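Local structure of pseudouridine synthase (Pyrococcus abyssi, 2AUS) at residues Arg68-Glu73 and Asp222-Trp227; Asp211-Thr216 and Ala239-Glu244; Glu61-Ile66 and Ala75-Thr80. The protein probably isomerises uridine to pseudouridine in RNA, as a Cbf5-type enzyme of the TruB family with a PUA domain. One frame throughout, in Å; residues are numbered along the deposited sequence.

Contact 1: Arg68-Glu73 and Asp222-Trp227; sequences RILNLE and DYYHFW
The ring of Tyr224 lies against the backbone at the end of helix 59-69, with the main chain of Ile69 and Leu70 over one of its faces. Ile69 O stands above that face, offset toward the rim and 3.4 Å from Tyr224 CD1. Farther along the same face Leu70 CA makes a CH-pi contact, 4.1 Å from the Tyr224 ring centroid. The Leu70 side chain then crosses the ring at a slant, and its CD2 methyl rests on Tyr224 CD2 at 3.6 Å. Tyr224 extends from the helix 217-228 with CG opposite its own backbone N (chi1 -167°), which carries the phenol outward to the turn at Asn71. There the two side chains run nearly at right angles, although the amide plane is tilted only 23° from the ring plane. Asn71 ND2 reaches Tyr224 OH at 3.2 Å, but the N-H points well off the oxygen (124°), and the bond is weak. Asn71, with positive phi, is the C-prime residue of a Schellman motif: Leu72 N turns back to Lys67 O and Asn71 N, weakly, to Arg68 O. The aromatic ring therefore packs directly on a helix C-terminus. With Tyr224 cut back to an alanine, Ile69 O and Leu70 CA would probably lose the ring that covers them, and the Asn71 amide its weak phenol partner. Ile69 leans on Leu217 and Val221, about two turns and just under one turn before Tyr224 in helix 217-228. Trp227, whose ring edge meets Tyr224 CD2, lies on helix 40-45, while Leu70 also packs on Ile236 of helix 234-239 and Leu93 of strand 88-93.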
ATOM      1  N   ARG A  68      14.292  -8.957  -4.938  1.00 41.63           N
ATOM      2  CA  ARG A  68      13.336 -10.002  -5.266  1.00 42.56           C
ATOM      3  C   ARG A  68      13.050 -10.024  -6.757  1.00 40.73           C
ATOM      4  O   ARG A  68      13.061 -11.079  -7.374  1.00 39.78           O
ATOM      5  CB  ARG A  68      12.028  -9.807  -4.491  1.00 46.46           C
ATOM      6  CG  ARG A  68      12.219  -9.799  -2.989  1.00 52.76           C
ATOM      7  CD  ARG A  68      10.921 -10.028  -2.233  1.00 57.76           C
ATOM      8  NE  ARG A  68      11.160  -9.979  -0.791  1.00 64.13           N
ATOM      9  CZ  ARG A  68      11.135  -8.866  -0.061  1.00 66.85           C
ATOM     10  NH1 ARG A  68      10.869  -7.697  -0.631  1.00 67.99           N
ATOM     11  NH2 ARG A  68      11.399  -8.914   1.239  1.00 66.96           N
ATOM     12  N   ILE A  69      12.807  -8.854  -7.333  1.00 40.28           N
ATOM     13  CA  ILE A  69      12.511  -8.749  -8.755  1.00 41.09           C
ATOM     14  C   ILE A  69      13.650  -9.256  -9.629  1.00 40.76           C
ATOM     15  O   ILE A  69      13.433 -10.028 -10.563  1.00 40.82           O
ATOM     16  CB  ILE A  69      12.224  -7.289  -9.158  1.00 42.17           C
ATOM     17  CG1 ILE A  69      11.028  -6.761  -8.367  1.00 42.93           C
ATOM     18  CG2 ILE A  69      11.978  -7.209 -10.671  1.00 41.76           C
ATOM     19  CD1 ILE A  69      10.808  -5.263  -8.520  1.00 45.19           C
ATOM     20  N   LEU A  70      14.869  -8.820  -9.330  1.00 39.89           N
ATOM     21  CA  LEU A  70      16.010  -9.226 -10.130  1.00 41.16           C
ATOM     22  C   LEU A  70      16.696 -10.484  -9.609  1.00 41.47           C
ATOM     23  O   LEU A  70      17.769 -10.838 -10.078  1.00 42.14           O
ATOM     24  CB  LEU A  70      17.009  -8.069 -10.231  1.00 40.13           C
ATOM     25  CG  LEU A  70      16.440  -6.734 -10.737  1.00 41.25           C
ATOM     26  CD1 LEU A  70      17.552  -5.683 -10.786  1.00 39.09           C
ATOM     27  CD2 LEU A  70      15.819  -6.919 -12.120  1.00 38.44           C
ATOM     28  N   ASN A  71      16.074 -11.164  -8.650  1.00 42.98           N
ATOM     29  CA  ASN A  71      16.645 -12.396  -8.105  1.00 43.95           C
ATOM     30  C   ASN A  71      18.107 -12.192  -7.713  1.00 44.11           C
ATOM     31  O   ASN A  71      18.986 -12.952  -8.120  1.00 41.83           O
ATOM     32  CB  ASN A  71      16.530 -13.518  -9.145  1.00 44.46           C
ATOM     33  CG  ASN A  71      15.104 -14.039  -9.286  1.00 46.46           C
ATOM     34  OD1 ASN A  71      14.698 -14.957  -8.579  1.00 46.15           O
ATOM     35  ND2 ASN A  71      14.336 -13.440 -10.190  1.00 47.49           N
ATOM     36  N   LEU A  72      18.354 -11.161  -6.916  1.00 44.79           N
ATOM     37  CA  LEU A  72      19.704 -10.836  -6.472  1.00 46.57           C
ATOM     38  C   LEU A  72      19.931 -11.275  -5.037  1.00 46.37           C
ATOM     39  O   LEU A  72      18.985 -11.527  -4.301  1.00 43.66           O
ATOM     40  CB  LEU A  72      19.940  -9.326  -6.553  1.00 45.32           C
ATOM     41  CG  LEU A  72      19.520  -8.600  -7.831  1.00 47.53           C
ATOM     42  CD1 LEU A  72      19.798  -7.116  -7.660  1.00 45.52           C
ATOM     43  CD2 LEU A  72      20.266  -9.161  -9.030  1.00 43.34           C
ATOM     44  N   GLU A  73      21.200 -11.346  -4.653  1.00 47.86           N
ATOM     45  CA  GLU A  73      21.583 -11.722  -3.302  1.00 49.78           C
ATOM     46  C   GLU A  73      21.853 -10.449  -2.506  1.00 47.82           C
ATOM     47  O   GLU A  73      21.486 -10.350  -1.339  1.00 47.20           O
ATOM     48  CB  GLU A  73      22.848 -12.590  -3.332  1.00 55.13           C
ATOM     49  CG  GLU A  73      22.636 -13.974  -3.929  1.00 62.96           C
ATOM     50  CD  GLU A  73      21.879 -14.903  -2.993  1.00 69.06           C
ATOM     51  OE1 GLU A  73      20.972 -14.414  -2.281  1.00 71.62           O
ATOM     52  OE2 GLU A  73      22.184 -16.120  -2.975  1.00 72.03           O
ATOM     53  N   ASP A 222       8.949  -5.778 -15.689  1.00 40.31           N
ATOM     54  CA  ASP A 222       8.684  -6.093 -17.086  1.00 41.04           C
ATOM     55  C   ASP A 222       9.926  -6.387 -17.917  1.00 41.29           C
ATOM     56  O   ASP A 222       9.921  -7.303 -18.741  1.00 43.93           O
ATOM     57  CB  ASP A 222       7.881  -4.964 -17.731  1.00 40.60           C
ATOM     58  CG  ASP A 222       6.557  -4.725 -17.032  1.00 43.62           C
ATOM     59  OD1 ASP A 222       6.149  -5.587 -16.218  1.00 43.82           O
ATOM     60  OD2 ASP A 222       5.920  -3.683 -17.295  1.00 44.37           O
ATOM     61  N   TYR A 223      10.988  -5.618 -17.714  1.00 40.49           N
ATOM     62  CA  TYR A 223      12.219  -5.830 -18.468  1.00 41.32           C
ATOM     63  C   TYR A 223      12.882  -7.150 -18.084  1.00 41.35           C
ATOM     64  O   TYR A 223      13.485  -7.828 -18.920  1.00 39.30           O
ATOM     65  CB  TYR A 223      13.183  -4.675 -18.219  1.00 40.90           C
ATOM     66  CG  TYR A 223      12.670  -3.333 -18.676  1.00 42.80           C
ATOM     67  CD1 TYR A 223      13.251  -2.159 -18.208  1.00 43.66           C
ATOM     68  CD2 TYR A 223      11.633  -3.230 -19.612  1.00 43.58           C
ATOM     69  CE1 TYR A 223      12.824  -0.914 -18.654  1.00 44.36           C
ATOM     70  CE2 TYR A 223      11.199  -1.987 -20.071  1.00 44.52           C
ATOM     71  CZ  TYR A 223      11.802  -0.832 -19.583  1.00 45.81           C
ATOM     72  OH  TYR A 223      11.383   0.407 -20.012  1.00 47.63           O
ATOM     73  N   TYR A 224      12.765  -7.517 -16.816  1.00 42.20           N
ATOM     74  CA  TYR A 224      13.349  -8.760 -16.349  1.00 43.88           C
ATOM     75  C   TYR A 224      12.589  -9.908 -16.998  1.00 44.80           C
ATOM     76  O   TYR A 224      13.175 -10.939 -17.333  1.00 43.10           O
ATOM     77  CB  TYR A 224      13.264  -8.844 -14.830  1.00 44.98           C
ATOM     78  CG  TYR A 224      14.108  -9.948 -14.246  1.00 45.36           C
ATOM     79  CD1 TYR A 224      13.519 -11.112 -13.754  1.00 46.35           C
ATOM     80  CD2 TYR A 224      15.495  -9.829 -14.187  1.00 43.83           C
ATOM     81  CE1 TYR A 224      14.289 -12.133 -13.214  1.00 45.56           C
ATOM     82  CE2 TYR A 224      16.276 -10.844 -13.647  1.00 46.52           C
ATOM     83  CZ  TYR A 224      15.666 -11.995 -13.163  1.00 46.98           C
ATOM     84  OH  TYR A 224      16.432 -13.003 -12.629  1.00 49.44           O
ATOM     85  N   HIS A 225      11.283  -9.711 -17.182  1.00 44.86           N
ATOM     86  CA  HIS A 225      10.427 -10.703 -17.829  1.00 45.13           C
ATOM     87  C   HIS A 225      10.823 -10.847 -19.296  1.00 44.52           C
ATOM     88  O   HIS A 225      10.955 -11.957 -19.802  1.00 44.80           O
ATOM     89  CB  HIS A 225       8.954 -10.287 -17.738  1.00 46.26           C
ATOM     90  CG  HIS A 225       8.239 -10.838 -16.544  1.00 49.71           C
ATOM     91  ND1 HIS A 225       7.530 -12.021 -16.582  1.00 53.13           N
ATOM     92  CD2 HIS A 225       8.141 -10.385 -15.272  1.00 51.79           C
ATOM     93  CE1 HIS A 225       7.024 -12.270 -15.386  1.00 52.68           C
ATOM     94  NE2 HIS A 225       7.380 -11.292 -14.573  1.00 53.68           N
ATOM     95  N   PHE A 226      11.019  -9.722 -19.976  1.00 43.42           N
ATOM     96  CA  PHE A 226      11.402  -9.750 -21.385  1.00 45.39           C
ATOM     97  C   PHE A 226      12.729 -10.484 -21.558  1.00 46.40           C
ATOM     98  O   PHE A 226      12.970 -11.128 -22.579  1.00 47.27           O
ATOM     99  CB  PHE A 226      11.528  -8.325 -21.932  1.00 44.76           C
ATOM    100  CG  PHE A 226      10.238  -7.544 -21.917  1.00 44.56           C
ATOM    101  CD1 PHE A 226      10.252  -6.162 -22.067  1.00 44.44           C
ATOM    102  CD2 PHE A 226       9.011  -8.188 -21.765  1.00 46.38           C
ATOM    103  CE1 PHE A 226       9.064  -5.432 -22.067  1.00 45.53           C
ATOM    104  CE2 PHE A 226       7.816  -7.467 -21.763  1.00 46.82           C
ATOM    105  CZ  PHE A 226       7.843  -6.089 -21.915  1.00 45.29           C
ATOM    106  N   TRP A 227      13.591 -10.377 -20.556  1.00 45.56           N
ATOM    107  CA  TRP A 227      14.884 -11.037 -20.599  1.00 45.69           C
ATOM    108  C   TRP A 227      14.762 -12.526 -20.293  1.00 45.96           C
ATOM    109  O   TRP A 227      15.108 -13.360 -21.115  1.00 45.59           O
ATOM    110  CB  TRP A 227      15.848 -10.375 -19.604  1.00 45.32           C
ATOM    111  CG  TRP A 227      17.189 -11.027 -19.529  1.00 45.06           C
ATOM    112  CD1 TRP A 227      17.904 -11.549 -20.568  1.00 44.09           C
ATOM    113  CD2 TRP A 227      17.998 -11.200 -18.358  1.00 44.73           C
ATOM    114  NE1 TRP A 227      19.104 -12.035 -20.120  1.00 45.24           N
ATOM    115  CE2 TRP A 227      19.191 -11.836 -18.769  1.00 45.12           C
ATOM    116  CE3 TRP A 227      17.834 -10.876 -17.005  1.00 43.70           C
ATOM    117  CZ2 TRP A 227      20.216 -12.161 -17.871  1.00 44.31           C
ATOM    118  CZ3 TRP A 227      18.855 -11.196 -16.110  1.00 43.03           C
ATOM    119  CH2 TRP A 227      20.031 -11.834 -16.550  1.00 43.83           C
TER

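Contact 2: Asp211-Thr216 and Ala239-Glu244; sequences DETLVT and AIQPME
Thr213 lies against the amide of Gln241, and its side chain divides between an apolar and a polar task. From its CB, 3.6 Å from Gln241 NE2, the CG2 methyl continues along the amide and meets Gln241 CD at 3.8 Å. The other branch turns elsewhere: with chi1 at 71°, OG1 sits between the backbone N and the carbonyl carbon and donates to Asp211 OD2 at 2.6 Å, on the syn lone pair of that oxygen. Thr213 N reaches the same Asp211 OD2 from above the carboxylate plane (2.8 Å), closing an Asx turn, while Asn50 of strand 47-53 also bonds OG1. Between the segments a water donates to Thr213 O at 2.6 Å and to Ala239 O at 2.7 Å, and accepts from Gln241 NE2, which also bonds Lys238 O. Beside it Val215 CG1 packs on Ala239 CB at 4.1 Å. Strand 47-53 pairs with both short strands, 214-215 and 241-242. The two segments thus meet through aliphatic carbons laid on an amide, a Val-Ala methyl pair and one bridging water, in a buried contact, which donates to a carbonyl of each segment.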
ATOM      1  N   ASP A 211      16.477  11.308 -16.353  1.00 46.53           N
ATOM      2  CA  ASP A 211      16.768  11.226 -17.773  1.00 47.27           C
ATOM      3  C   ASP A 211      16.312   9.854 -18.249  1.00 48.49           C
ATOM      4  O   ASP A 211      15.577   9.167 -17.535  1.00 46.68           O
ATOM      5  CB  ASP A 211      18.260  11.438 -18.020  1.00 46.75           C
ATOM      6  CG  ASP A 211      19.130  10.430 -17.287  1.00 47.54           C
ATOM      7  OD1 ASP A 211      20.351  10.675 -17.200  1.00 47.05           O
ATOM      8  OD2 ASP A 211      18.603   9.400 -16.807  1.00 45.51           O
ATOM      9  N   GLU A 212      16.741   9.439 -19.435  1.00 50.24           N
ATOM     10  CA  GLU A 212      16.296   8.151 -19.948  1.00 51.74           C
ATOM     11  C   GLU A 212      16.639   6.967 -19.053  1.00 50.61           C
ATOM     12  O   GLU A 212      15.998   5.922 -19.149  1.00 50.57           O
ATOM     13  CB  GLU A 212      16.838   7.904 -21.364  1.00 55.35           C
ATOM     14  CG  GLU A 212      18.326   7.602 -21.466  1.00 59.91           C
ATOM     15  CD  GLU A 212      19.200   8.775 -21.061  1.00 65.29           C
ATOM     16  OE1 GLU A 212      18.837   9.930 -21.384  1.00 66.99           O
ATOM     17  OE2 GLU A 212      20.259   8.539 -20.434  1.00 66.30           O
ATOM     18  N   THR A 213      17.625   7.119 -18.173  1.00 49.46           N
ATOM     19  CA  THR A 213      18.014   6.005 -17.305  1.00 47.42           C
ATOM     20  C   THR A 213      17.159   5.833 -16.055  1.00 45.61           C
ATOM     21  O   THR A 213      17.298   4.835 -15.346  1.00 44.20           O
ATOM     22  CB  THR A 213      19.483   6.110 -16.861  1.00 48.16           C
ATOM     23  OG1 THR A 213      19.631   7.190 -15.932  1.00 48.40           O
ATOM     24  CG2 THR A 213      20.386   6.345 -18.068  1.00 47.44           C
ATOM     25  N   LEU A 214      16.283   6.794 -15.777  1.00 44.00           N
ATOM     26  CA  LEU A 214      15.426   6.692 -14.600  1.00 42.21           C
ATOM     27  C   LEU A 214      14.361   5.645 -14.873  1.00 41.96           C
ATOM     28  O   LEU A 214      13.590   5.778 -15.820  1.00 42.26           O
ATOM     29  CB  LEU A 214      14.751   8.032 -14.298  1.00 42.85           C
ATOM     30  CG  LEU A 214      13.878   8.037 -13.036  1.00 43.75           C
ATOM     31  CD1 LEU A 214      14.766   7.916 -11.801  1.00 40.87           C
ATOM     32  CD2 LEU A 214      13.050   9.319 -12.973  1.00 43.30           C
ATOM     33  N   VAL A 215      14.319   4.600 -14.052  1.00 40.23           N
ATOM     34  CA  VAL A 215      13.338   3.540 -14.233  1.00 38.61           C
ATOM     35  C   VAL A 215      12.519   3.275 -12.974  1.00 39.86           C
ATOM     36  O   VAL A 215      12.925   3.633 -11.867  1.00 40.24           O
ATOM     37  CB  VAL A 215      14.022   2.221 -14.677  1.00 38.97           C
ATOM     38  CG1 VAL A 215      14.676   2.420 -16.044  1.00 35.78           C
ATOM     39  CG2 VAL A 215      15.062   1.787 -13.642  1.00 38.27           C
ATOM     40  N   THR A 216      11.360   2.645 -13.153  1.00 39.54           N
ATOM     41  CA  THR A 216      10.479   2.328 -12.036  1.00 40.45           C
ATOM     42  C   THR A 216      10.514   0.836 -11.748  1.00 41.21           C
ATOM     43  O   THR A 216      10.998   0.046 -12.559  1.00 41.06           O
ATOM     44  CB  THR A 216       9.007   2.700 -12.338  1.00 40.40           C
ATOM     45  OG1 THR A 216       8.531   1.888 -13.417  1.00 40.60           O
ATOM     46  CG2 THR A 216       8.878   4.173 -12.714  1.00 36.21           C
ATOM     47  N   ALA A 239      18.082  -0.619 -18.502  1.00 41.07           N
ATOM     48  CA  ALA A 239      17.500  -0.247 -17.217  1.00 40.08           C
ATOM     49  C   ALA A 239      18.535  -0.246 -16.088  1.00 40.00           C
ATOM     50  O   ALA A 239      18.275   0.297 -15.015  1.00 39.40           O
ATOM     51  CB  ALA A 239      16.353  -1.206 -16.870  1.00 36.93           C
ATOM     52  N   ILE A 240      19.694  -0.859 -16.333  1.00 39.65           N
ATOM     53  CA  ILE A 240      20.768  -0.936 -15.341  1.00 39.26           C
ATOM     54  C   ILE A 240      22.037  -0.286 -15.899  1.00 39.61           C
ATOM     55  O   ILE A 240      22.446  -0.571 -17.024  1.00 38.50           O
ATOM     56  CB  ILE A 240      21.058  -2.407 -14.978  1.00 39.93           C
ATOM     57  CG1 ILE A 240      19.789  -3.049 -14.403  1.00 41.63           C
ATOM     58  CG2 ILE A 240      22.219  -2.493 -13.988  1.00 40.70           C
ATOM     59  CD1 ILE A 240      19.899  -4.540 -14.148  1.00 40.38           C
ATOM     60  N   GLN A 241      22.656   0.595 -15.124  1.00 37.85           N
ATOM     61  CA  GLN A 241      23.857   1.263 -15.607  1.00 37.34           C
ATOM     62  C   GLN A 241      25.107   0.598 -15.063  1.00 37.09           C
ATOM     63  O   GLN A 241      25.067  -0.056 -14.017  1.00 35.31           O
ATOM     64  CB  GLN A 241      23.865   2.736 -15.182  1.00 37.24           C
ATOM     65  CG  GLN A 241      22.557   3.471 -15.434  1.00 39.44           C
ATOM     66  CD  GLN A 241      21.973   3.135 -16.783  1.00 39.03           C
ATOM     67  OE1 GLN A 241      22.645   3.244 -17.801  1.00 43.59           O
ATOM     68  NE2 GLN A 241      20.718   2.709 -16.796  1.00 39.40           N
ATOM     69  N   PRO A 242      26.236   0.737 -15.777  1.00 37.23           N
ATOM     70  CA  PRO A 242      27.468   0.121 -15.271  1.00 37.82           C
ATOM     71  C   PRO A 242      27.778   0.842 -13.956  1.00 37.51           C
ATOM     72  O   PRO A 242      27.478   2.029 -13.809  1.00 37.05           O
ATOM     73  CB  PRO A 242      28.497   0.445 -16.352  1.00 38.09           C
ATOM     74  CG  PRO A 242      27.658   0.597 -17.599  1.00 41.49           C
ATOM     75  CD  PRO A 242      26.458   1.374 -17.085  1.00 37.88           C
ATOM     76  N   MET A 243      28.363   0.137 -12.996  1.00 37.37           N
ATOM     77  CA  MET A 243      28.676   0.759 -11.710  1.00 35.67           C
ATOM     78  C   MET A 243      29.524   2.024 -11.852  1.00 35.55           C
ATOM     79  O   MET A 243      29.497   2.901 -10.978  1.00 36.83           O
ATOM     80  CB  MET A 243      29.400  -0.240 -10.811  1.00 37.17           C
ATOM     81  CG  MET A 243      30.778  -0.607 -11.312  1.00 36.21           C
ATOM     82  SD  MET A 243      31.657  -1.755 -10.230  1.00 41.96           S
ATOM     83  CE  MET A 243      32.863  -2.441 -11.393  1.00 39.01           C
ATOM     84  N   GLU A 244      30.284   2.114 -12.942  1.00 33.93           N
ATOM     85  CA  GLU A 244      31.146   3.273 -13.203  1.00 35.46           C
ATOM     86  C   GLU A 244      30.369   4.592 -13.210  1.00 35.30           C
ATOM     87  O   GLU A 244      30.931   5.662 -12.954  1.00 34.68           O
ATOM     88  CB  GLU A 244      31.871   3.112 -14.544  1.00 36.89           C
ATOM     89  CG  GLU A 244      32.984   2.049 -14.583  1.00 37.34           C
ATOM     90  CD  GLU A 244      32.486   0.611 -14.430  1.00 37.57           C
ATOM     91  OE1 GLU A 244      31.286   0.339 -14.668  1.00 35.04           O
ATOM     92  OE2 GLU A 244      33.317  -0.259 -14.088  1.00 38.83           O
TER
HETATM   93  O   HOH W   1      18.821   2.898 -14.382  1.00 29.21           O

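Contact 3: Glu61-Ile66 and Ala75-Thr80; sequences EVVAWI and AGHGGT
Ala75 opens the strand with its methyl against Val63, CB to Val63 CG1 being 3.7 Å. Val63 CG1 also lies 4.1 Å from Gly76 N, with Ala75 O close by, so it rests on the peptide linking the two residues. Gly76 bonds through its backbone to Ala92 of strand 88-93. At His77 the other valine branch takes over: Val63 CG2 touches His77 ND1 at 3.7 Å and His77 CB at 3.8 Å, approaching the imidazole obliquely. Val63 spans Ala75 and His77, which both point toward the helix, because CG1 is anti to its backbone N (chi1 175°), which sets one methyl over Ala75 and the other over His77. Gly78 continues the pairing, with Pro90. After Gly79 the chain bends round to Thr80, whose OG1 shares a nearly straight hydrogen bond with His77 NE2, 2.9 Å long. This ties the ring to the turn that follows the strand. Gly76 to Thr80 match the start of the glycine-rich motif that in TruB-type synthases carries the catalytic aspartate just beyond, consistent with a place beside the active site. Helix 61-66 crosses strand 75-77 at 149°, their axes 8.2 Å apart. Chemically the joint is all van der Waals: one branched valine packs helix on strand, while polar bonds stay on the strand side, with strand 88-93 and at the imidazole.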
ATOM      1  N   GLU A  61      12.974  -1.022   2.087  1.00 47.19           N
ATOM      2  CA  GLU A  61      11.944  -1.886   1.527  1.00 47.76           C
ATOM      3  C   GLU A  61      12.007  -1.907   0.006  1.00 46.64           C
ATOM      4  O   GLU A  61      11.809  -2.953  -0.612  1.00 46.69           O
ATOM      5  CB  GLU A  61      10.559  -1.427   1.987  1.00 50.12           C
ATOM      6  CG  GLU A  61      10.403  -1.411   3.498  1.00 55.23           C
ATOM      7  CD  GLU A  61       9.003  -1.037   3.945  1.00 57.92           C
ATOM      8  OE1 GLU A  61       8.515   0.052   3.558  1.00 55.41           O
ATOM      9  OE2 GLU A  61       8.394  -1.843   4.685  1.00 61.27           O
ATOM     10  N   VAL A  62      12.281  -0.750  -0.597  1.00 46.45           N
ATOM     11  CA  VAL A  62      12.387  -0.644  -2.053  1.00 44.83           C
ATOM     12  C   VAL A  62      13.555  -1.506  -2.555  1.00 45.41           C
ATOM     13  O   VAL A  62      13.446  -2.197  -3.569  1.00 44.07           O
ATOM     14  CB  VAL A  62      12.605   0.819  -2.479  1.00 45.75           C
ATOM     15  CG1 VAL A  62      12.945   0.898  -3.959  1.00 45.59           C
ATOM     16  CG2 VAL A  62      11.352   1.615  -2.188  1.00 46.33           C
ATOM     17  N   VAL A  63      14.675  -1.463  -1.839  1.00 44.55           N
ATOM     18  CA  VAL A  63      15.830  -2.260  -2.223  1.00 45.07           C
ATOM     19  C   VAL A  63      15.469  -3.746  -2.097  1.00 45.82           C
ATOM     20  O   VAL A  63      15.839  -4.559  -2.950  1.00 43.60           O
ATOM     21  CB  VAL A  63      17.049  -1.940  -1.338  1.00 43.79           C
ATOM     22  CG1 VAL A  63      18.197  -2.871  -1.673  1.00 42.91           C
ATOM     23  CG2 VAL A  63      17.476  -0.498  -1.560  1.00 46.08           C
ATOM     24  N   ALA A  64      14.741  -4.095  -1.037  1.00 44.19           N
ATOM     25  CA  ALA A  64      14.330  -5.481  -0.836  1.00 44.99           C
ATOM     26  C   ALA A  64      13.518  -5.937  -2.051  1.00 44.23           C
ATOM     27  O   ALA A  64      13.696  -7.050  -2.536  1.00 44.91           O
ATOM     28  CB  ALA A  64      13.492  -5.610   0.445  1.00 42.61           C
ATOM     29  N   TRP A  65      12.627  -5.074  -2.538  1.00 45.26           N
ATOM     30  CA  TRP A  65      11.806  -5.400  -3.707  1.00 45.58           C
ATOM     31  C   TRP A  65      12.680  -5.613  -4.934  1.00 44.10           C
ATOM     32  O   TRP A  65      12.449  -6.522  -5.732  1.00 44.73           O
ATOM     33  CB  TRP A  65      10.808  -4.278  -4.015  1.00 47.69           C
ATOM     34  CG  TRP A  65       9.657  -4.185  -3.062  1.00 54.43           C
ATOM     35  CD1 TRP A  65       9.183  -5.176  -2.245  1.00 54.10           C
ATOM     36  CD2 TRP A  65       8.783  -3.061  -2.880  1.00 56.71           C
ATOM     37  NE1 TRP A  65       8.069  -4.738  -1.571  1.00 57.03           N
ATOM     38  CE2 TRP A  65       7.800  -3.446  -1.940  1.00 57.36           C
ATOM     39  CE3 TRP A  65       8.732  -1.767  -3.422  1.00 57.61           C
ATOM     40  CZ2 TRP A  65       6.775  -2.582  -1.530  1.00 59.29           C
ATOM     41  CZ3 TRP A  65       7.712  -0.907  -3.014  1.00 58.38           C
ATOM     42  CH2 TRP A  65       6.747  -1.321  -2.076  1.00 58.84           C
ATOM     43  N   ILE A  66      13.681  -4.757  -5.092  1.00 42.27           N
ATOM     44  CA  ILE A  66      14.576  -4.857  -6.231  1.00 40.89           C
ATOM     45  C   ILE A  66      15.334  -6.193  -6.208  1.00 40.33           C
ATOM     46  O   ILE A  66      15.506  -6.831  -7.246  1.00 37.98           O
ATOM     47  CB  ILE A  66      15.545  -3.649  -6.252  1.00 39.07           C
ATOM     48  CG1 ILE A  66      14.793  -2.418  -6.771  1.00 38.77           C
ATOM     49  CG2 ILE A  66      16.767  -3.952  -7.099  1.00 38.44           C
ATOM     50  CD1 ILE A  66      15.567  -1.132  -6.669  1.00 37.62           C
ATOM     51  N   ALA A  75      22.238  -5.875  -2.678  1.00 40.74           N
ATOM     52  CA  ALA A  75      21.907  -4.606  -3.310  1.00 40.52           C
ATOM     53  C   ALA A  75      21.917  -3.577  -2.195  1.00 40.23           C
ATOM     54  O   ALA A  75      21.740  -3.930  -1.037  1.00 38.68           O
ATOM     55  CB  ALA A  75      20.532  -4.665  -3.954  1.00 38.17           C
ATOM     56  N   GLY A  76      22.130  -2.313  -2.546  1.00 40.60           N
ATOM     57  CA  GLY A  76      22.155  -1.258  -1.548  1.00 41.59           C
ATOM     58  C   GLY A  76      21.867   0.090  -2.179  1.00 42.64           C
ATOM     59  O   GLY A  76      22.211   0.336  -3.336  1.00 43.68           O
ATOM     60  N   HIS A  77      21.233   0.978  -1.428  1.00 43.32           N
ATOM     61  CA  HIS A  77      20.915   2.289  -1.964  1.00 44.08           C
ATOM     62  C   HIS A  77      21.883   3.365  -1.503  1.00 44.84           C
ATOM     63  O   HIS A  77      22.561   3.226  -0.487  1.00 44.11           O
ATOM     64  CB  HIS A  77      19.490   2.697  -1.576  1.00 46.98           C
ATOM     65  CG  HIS A  77      19.307   2.937  -0.109  1.00 49.47           C
ATOM     66  ND1 HIS A  77      19.112   1.917   0.796  1.00 50.61           N
ATOM     67  CD2 HIS A  77      19.300   4.085   0.611  1.00 51.43           C
ATOM     68  CE1 HIS A  77      18.988   2.424   2.010  1.00 50.57           C
ATOM     69  NE2 HIS A  77      19.099   3.738   1.925  1.00 52.81           N
ATOM     70  N   GLY A  78      21.937   4.442  -2.275  1.00 47.19           N
ATOM     71  CA  GLY A  78      22.792   5.558  -1.939  1.00 49.75           C
ATOM     72  C   GLY A  78      21.889   6.731  -1.610  1.00 51.49           C
ATOM     73  O   GLY A  78      20.987   7.048  -2.381  1.00 53.69           O
ATOM     74  N   GLY A  79      22.107   7.357  -0.457  1.00 52.26           N
ATOM     75  CA  GLY A  79      21.296   8.499  -0.069  1.00 49.91           C
ATOM     76  C   GLY A  79      19.867   8.118   0.260  1.00 50.30           C
ATOM     77  O   GLY A  79      18.991   8.157  -0.610  1.00 49.72           O
ATOM     78  N   THR A  80      19.622   7.765   1.519  1.00 48.45           N
ATOM     79  CA  THR A  80      18.285   7.376   1.946  1.00 47.77           C
ATOM     80  C   THR A  80      17.239   8.451   1.681  1.00 45.95           C
ATOM     81  O   THR A  80      17.433   9.621   2.005  1.00 44.13           O
ATOM     82  CB  THR A  80      18.233   7.048   3.461  1.00 49.19           C
ATOM     83  OG1 THR A  80      19.130   5.971   3.758  1.00 50.97           O
ATOM     84  CG2 THR A  80      16.814   6.631   3.868  1.00 48.97           C
TER

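Contact 2 is the core contact, its centre about 11 Å from the centre of the chain; contact 3 lies somewhat farther out and is partly buried, and contact 1, its centre about 23 Å from the chain centre, reaches the surface with an exposed asparagine. Contacts 1 and 3 draw on the same helix, 59-69: contact 3 on its body, contact 1 on its C-terminal end. Contacts 2 and 3 reach the same mixed sheet. Contacts 1 and 2 touch where Tyr223 CD1 packs on Ala239 CB. Their chemistry differs with place: a bridging water beside aliphatic packing inside, purely apolar packing of helix on strand, and an aromatic face with one weak polar bond nearer the surface.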